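Local coordinates for spore germination protein GerM (PDB 6GZB), which is of unknown biochemical function but affects both sporulation and germination, and carries two GerMN domains in tandem, at residues Y204-Y215 with E290-E301. Residues are numbered along the deposited sequence; the frame is centred on the assembly and turned at random.
Sequences YYLAENEDSEYY and EVLNSIVLTLTE
Tyr204 and Ser294 mark the closest backbone approach, 5.5 Å between their CA atoms, where strand 204-208 passes helix 290-299. The axes of these two segments come within 7.8 Å at closest approach, with N-to-C directions 142° apart, closer to antiparallel than parallel. The strand belongs to the hairpin of strands 198-208 and 213-223 in the second GerMN domain, of which 204-215 is the turn end, and this two-stranded antiparallel sheet packs one face on the helix. Tyr204 contributes most, gripped at both ends. Its backbone N donates to Thr298 OG1 over 3.0 Å and nearly straight, at 166°; that hydroxyl in turn donates to Ser294 O, on the opposite face of the carbonyl from Thr298 N. With CG beside the backbone N, the ring lies across Leu297, whose CB sits over one face, 3.8 Å from the centroid, as a CH-pi contact. At the far end Tyr204 OH donates to Glu301 OE1 over 2.6 Å, meeting the carboxylate from above its plane. Arg332 forms a salt bridge with the same oxygen, which probably favours the charged carboxylate. A leucine in place of Tyr204 would probably leave Glu301 OE1 without its phenolic donor and Leu297 CB without a ring face to lie on. From the returning strand, Tyr215 brings its ring across the side chain of Leu297, whose CD1 comes within 3.6 Å of Tyr215 CB. Nearer the tip of the hairpin, Leu206 CD2 packs 3.6 Å from Glu290 CG. Asn293 ND2 donates to Tyr215 OH over 3.2 Å, its amide plane turned 69° from the ring.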
loop_
_atom_site.group_PDB
_atom_site.type_symbol
_atom_site.label_atom_id
_atom_site.label_comp_id
_atom_site.label_asym_id
_atom_site.label_seq_id
_atom_site.Cartn_x
_atom_site.Cartn_y
_atom_site.Cartn_z
ATOM N N TYR A 204 7.378 0.543 -1.560
ATOM C CA TYR A 204 6.856 -0.682 -2.157
ATOM C C TYR A 204 7.978 -1.592 -2.635
ATOM O O TYR A 204 8.873 -1.169 -3.367
ATOM C CB TYR A 204 5.927 -0.367 -3.326
ATOM C CG TYR A 204 4.543 0.064 -2.909
ATOM C CD1 TYR A 204 4.272 1.383 -2.569
ATOM C CD2 TYR A 204 3.504 -0.836 -2.896
ATOM C CE1 TYR A 204 2.988 1.780 -2.230
ATOM C CE2 TYR A 204 2.224 -0.455 -2.555
ATOM C CZ TYR A 204 1.974 0.850 -2.195
ATOM O OH TYR A 204 0.687 1.217 -1.854
ATOM N N TYR A 205 7.925 -2.843 -2.198
ATOM C CA TYR A 205 8.844 -3.846 -2.683
ATOM C C TYR A 205 8.087 -4.905 -3.450
ATOM O O TYR A 205 6.859 -4.922 -3.463
ATOM C CB TYR A 205 9.613 -4.476 -1.521
ATOM C CG TYR A 205 10.484 -3.496 -0.787
ATOM C CD1 TYR A 205 11.666 -3.038 -1.351
ATOM C CD2 TYR A 205 10.124 -3.017 0.461
ATOM C CE1 TYR A 205 12.479 -2.146 -0.669
ATOM C CE2 TYR A 205 10.908 -2.098 1.133
ATOM C CZ TYR A 205 12.096 -1.688 0.578
ATOM O OH TYR A 205 12.865 -0.775 1.251
ATOM N N LEU A 206 8.840 -5.794 -4.085
ATOM C CA LEU A 206 8.270 -6.777 -4.996
ATOM C C LEU A 206 8.194 -8.134 -4.313
ATOM O O LEU A 206 9.042 -8.479 -3.487
ATOM C CB LEU A 206 9.145 -6.834 -6.247
ATOM C CG LEU A 206 8.725 -7.709 -7.420
ATOM C CD1 LEU A 206 7.489 -7.156 -8.110
ATOM C CD2 LEU A 206 9.872 -7.831 -8.407
ATOM N N ALA A 207 7.061 -8.796 -4.473
ATOM C CA ALA A 207 6.914 -10.181 -4.045
ATOM C C ALA A 207 6.351 -10.974 -5.218
ATOM O O ALA A 207 5.942 -10.400 -6.226
ATOM C CB ALA A 207 5.979 -10.280 -2.860
ATOM N N GLU A 208 6.325 -12.290 -5.100
ATOM C CA GLU A 208 5.686 -13.084 -6.129
ATOM C C GLU A 208 5.267 -14.435 -5.616
ATOM O O GLU A 208 5.826 -14.956 -4.654
ATOM C CB GLU A 208 6.586 -13.234 -7.356
ATOM C CG GLU A 208 7.886 -13.967 -7.108
ATOM C CD GLU A 208 8.427 -14.591 -8.379
ATOM O OE1 GLU A 208 8.227 -13.996 -9.462
ATOM O OE2 GLU A 208 9.015 -15.690 -8.299
ATOM N N ASN A 209 4.224 -14.967 -6.233
ATOM C CA ASN A 209 3.826 -16.342 -6.004
ATOM C C ASN A 209 3.633 -17.049 -7.347
ATOM O O ASN A 209 4.036 -16.540 -8.394
ATOM C CB ASN A 209 2.544 -16.383 -5.165
ATOM C CG ASN A 209 1.417 -15.572 -5.775
ATOM O OD1 ASN A 209 1.418 -15.263 -6.973
ATOM N ND2 ASN A 209 0.433 -15.233 -4.948
ATOM N N GLU A 210 3.068 -18.246 -7.302
ATOM C CA GLU A 210 2.850 -19.033 -8.508
ATOM C C GLU A 210 2.261 -18.182 -9.631
ATOM O O GLU A 210 2.787 -18.182 -10.729
ATOM C CB GLU A 210 1.928 -20.213 -8.204
ATOM C CG GLU A 210 0.818 -19.888 -7.218
ATOM C CD GLU A 210 -0.296 -20.911 -7.251
ATOM O OE1 GLU A 210 -1.335 -20.641 -7.897
ATOM O OE2 GLU A 210 -0.114 -21.997 -6.659
ATOM N N ASP A 211 1.224 -17.401 -9.328
ATOM C CA ASP A 211 0.435 -16.698 -10.344
ATOM C C ASP A 211 1.048 -15.382 -10.828
ATOM O O ASP A 211 0.815 -14.982 -11.971
ATOM C CB ASP A 211 -0.960 -16.364 -9.811
ATOM C CG ASP A 211 -1.745 -17.584 -9.389
ATOM O OD1 ASP A 211 -1.741 -18.597 -10.126
ATOM O OD2 ASP A 211 -2.444 -17.486 -8.356
ATOM N N SER A 212 1.657 -14.619 -9.925
ATOM C CA SER A 212 1.988 -13.233 -10.238
ATOM C C SER A 212 3.054 -12.598 -9.346
ATOM O O SER A 212 3.388 -13.097 -8.272
ATOM C CB SER A 212 0.724 -12.363 -10.218
ATOM O OG SER A 212 0.203 -12.233 -8.904
ATOM N N GLU A 213 3.631 -11.521 -9.867
ATOM C CA GLU A 213 4.305 -10.514 -9.070
ATOM C C GLU A 213 3.277 -9.545 -8.492
ATOM O O GLU A 213 2.257 -9.260 -9.110
ATOM C CB GLU A 213 5.272 -9.713 -9.940
ATOM C CG GLU A 213 6.483 -10.470 -10.453
ATOM C CD GLU A 213 7.368 -9.593 -11.326
ATOM O OE1 GLU A 213 6.817 -8.790 -12.102
ATOM O OE2 GLU A 213 8.607 -9.654 -11.190
ATOM N N TYR A 214 3.561 -9.029 -7.305
ATOM C CA TYR A 214 2.726 -8.009 -6.721
ATOM C C TYR A 214 3.545 -7.104 -5.814
ATOM O O TYR A 214 4.687 -7.392 -5.502
ATOM C CB TYR A 214 1.549 -8.635 -5.967
ATOM C CG TYR A 214 1.932 -9.637 -4.897
ATOM C CD1 TYR A 214 2.114 -9.238 -3.588
ATOM C CD2 TYR A 214 1.992 -10.996 -5.174
ATOM C CE1 TYR A 214 2.454 -10.143 -2.602
ATOM C CE2 TYR A 214 2.281 -11.920 -4.184
ATOM C CZ TYR A 214 2.514 -11.489 -2.903
ATOM O OH TYR A 214 2.777 -12.390 -1.902
ATOM N N TYR A 215 3.001 -5.938 -5.518
ATOM C CA TYR A 215 3.762 -4.901 -4.865
ATOM C C TYR A 215 3.298 -4.745 -3.432
ATOM O O TYR A 215 2.109 -4.606 -3.174
ATOM C CB TYR A 215 3.637 -3.594 -5.644
ATOM C CG TYR A 215 4.257 -3.713 -7.023
ATOM C CD1 TYR A 215 5.625 -3.541 -7.200
ATOM C CD2 TYR A 215 3.512 -4.175 -8.098
ATOM C CE1 TYR A 215 6.213 -3.725 -8.432
ATOM C CE2 TYR A 215 4.096 -4.372 -9.337
ATOM C CZ TYR A 215 5.451 -4.164 -9.488
ATOM O OH TYR A 215 6.035 -4.327 -10.716
ATOM N N GLU A 290 9.130 -3.506 -12.993
ATOM C CA GLU A 290 9.149 -3.690 -11.558
ATOM C C GLU A 290 9.754 -2.466 -10.885
ATOM O O GLU A 290 9.280 -2.018 -9.846
ATOM C CB GLU A 290 9.966 -4.937 -11.189
ATOM C CG GLU A 290 9.262 -6.241 -11.526
ATOM C CD GLU A 290 9.404 -6.645 -12.984
ATOM O OE1 GLU A 290 10.127 -5.959 -13.736
ATOM O OE2 GLU A 290 8.759 -7.633 -13.384
ATOM N N VAL A 291 10.822 -1.946 -11.477
ATOM C CA VAL A 291 11.467 -0.757 -10.963
ATOM C C VAL A 291 10.545 0.456 -11.099
ATOM O O VAL A 291 10.305 1.179 -10.126
ATOM C CB VAL A 291 12.797 -0.496 -11.686
ATOM C CG1 VAL A 291 13.248 0.932 -11.472
ATOM C CG2 VAL A 291 13.866 -1.467 -11.202
ATOM N N LEU A 292 9.964 0.623 -12.285
ATOM C CA LEU A 292 9.087 1.751 -12.556
ATOM C C LEU A 292 7.818 1.741 -11.698
ATOM O O LEU A 292 7.453 2.763 -11.125
ATOM C CB LEU A 292 8.709 1.778 -14.034
ATOM C CG LEU A 292 7.946 3.007 -14.517
ATOM C CD1 LEU A 292 8.754 4.274 -14.261
ATOM C CD2 LEU A 292 7.611 2.853 -15.993
ATOM N N ASN A 293 7.143 0.599 -11.613
ATOM C CA ASN A 293 5.975 0.470 -10.744
ATOM C C ASN A 293 6.280 0.774 -9.269
ATOM O O ASN A 293 5.469 1.383 -8.575
ATOM C CB ASN A 293 5.389 -0.935 -10.854
ATOM C CG ASN A 293 4.549 -1.115 -12.089
ATOM O OD1 ASN A 293 3.804 -0.220 -12.477
ATOM N ND2 ASN A 293 4.659 -2.283 -12.714
ATOM N N SER A 294 7.397 0.246 -8.782
ATOM C CA SER A 294 7.838 0.477 -7.416
ATOM C C SER A 294 8.029 1.964 -7.150
ATOM O O SER A 294 7.557 2.488 -6.144
ATOM C CB SER A 294 9.151 -0.267 -7.151
ATOM O OG SER A 294 8.887 -1.622 -6.907
ATOM N N ILE A 295 8.710 2.643 -8.066
ATOM C CA ILE A 295 8.906 4.077 -7.954
ATOM C C ILE A 295 7.584 4.822 -7.877
ATOM O O ILE A 295 7.369 5.657 -6.997
ATOM C CB ILE A 295 9.710 4.622 -9.141
ATOM C CG1 ILE A 295 11.163 4.162 -9.041
ATOM C CG2 ILE A 295 9.619 6.137 -9.176
ATOM C CD1 ILE A 295 11.966 4.407 -10.301
ATOM N N VAL A 296 6.693 4.518 -8.808
ATOM C CA VAL A 296 5.466 5.267 -8.947
ATOM C C VAL A 296 4.508 5.000 -7.797
ATOM O O VAL A 296 3.899 5.930 -7.264
ATOM C CB VAL A 296 4.774 4.951 -10.291
ATOM C CG1 VAL A 296 3.402 5.602 -10.359
ATOM C CG2 VAL A 296 5.644 5.433 -11.434
ATOM N N LEU A 297 4.363 3.736 -7.415
ATOM C CA LEU A 297 3.514 3.397 -6.269
ATOM C C LEU A 297 4.037 4.059 -4.993
ATOM O O LEU A 297 3.262 4.501 -4.151
ATOM C CB LEU A 297 3.430 1.876 -6.064
ATOM C CG LEU A 297 2.596 1.118 -7.101
ATOM C CD1 LEU A 297 2.796 -0.376 -6.942
ATOM C CD2 LEU A 297 1.118 1.465 -6.986
ATOM N N THR A 298 5.355 4.101 -4.850
ATOM C CA THR A 298 5.978 4.603 -3.628
ATOM C C THR A 298 5.810 6.122 -3.543
ATOM O O THR A 298 5.321 6.654 -2.552
ATOM C CB THR A 298 7.467 4.230 -3.585
ATOM O OG1 THR A 298 7.606 2.802 -3.476
ATOM C CG2 THR A 298 8.158 4.902 -2.418
ATOM N N LEU A 299 6.135 6.804 -4.627
ATOM C CA LEU A 299 6.101 8.262 -4.642
ATOM C C LEU A 299 4.680 8.816 -4.569
ATOM O O LEU A 299 4.427 9.790 -3.850
ATOM C CB LEU A 299 6.819 8.795 -5.878
ATOM C CG LEU A 299 8.267 9.238 -5.650
ATOM C CD1 LEU A 299 8.942 8.454 -4.545
ATOM C CD2 LEU A 299 9.091 9.178 -6.923
ATOM N N THR A 300 3.733 8.154 -5.227
ATOM C CA THR A 300 2.343 8.610 -5.199
ATOM C C THR A 300 1.614 8.277 -3.900
ATOM O O THR A 300 0.432 8.564 -3.781
ATOM C CB THR A 300 1.519 8.055 -6.384
ATOM O OG1 THR A 300 1.513 6.624 -6.373
ATOM C CG2 THR A 300 2.085 8.532 -7.693
ATOM N N GLU A 301 2.296 7.646 -2.943
ATOM C CA GLU A 301 1.781 7.560 -1.575
ATOM C C GLU A 301 2.022 8.854 -0.813
ATOM O O GLU A 301 1.424 9.065 0.237
ATOM C CB GLU A 301 2.452 6.429 -0.783
ATOM C CG GLU A 301 2.116 5.031 -1.244
ATOM C CD GLU A 301 0.652 4.659 -1.074
ATOM O OE1 GLU A 301 0.202 3.752 -1.806
ATOM O OE2 GLU A 301 -0.057 5.249 -0.234
#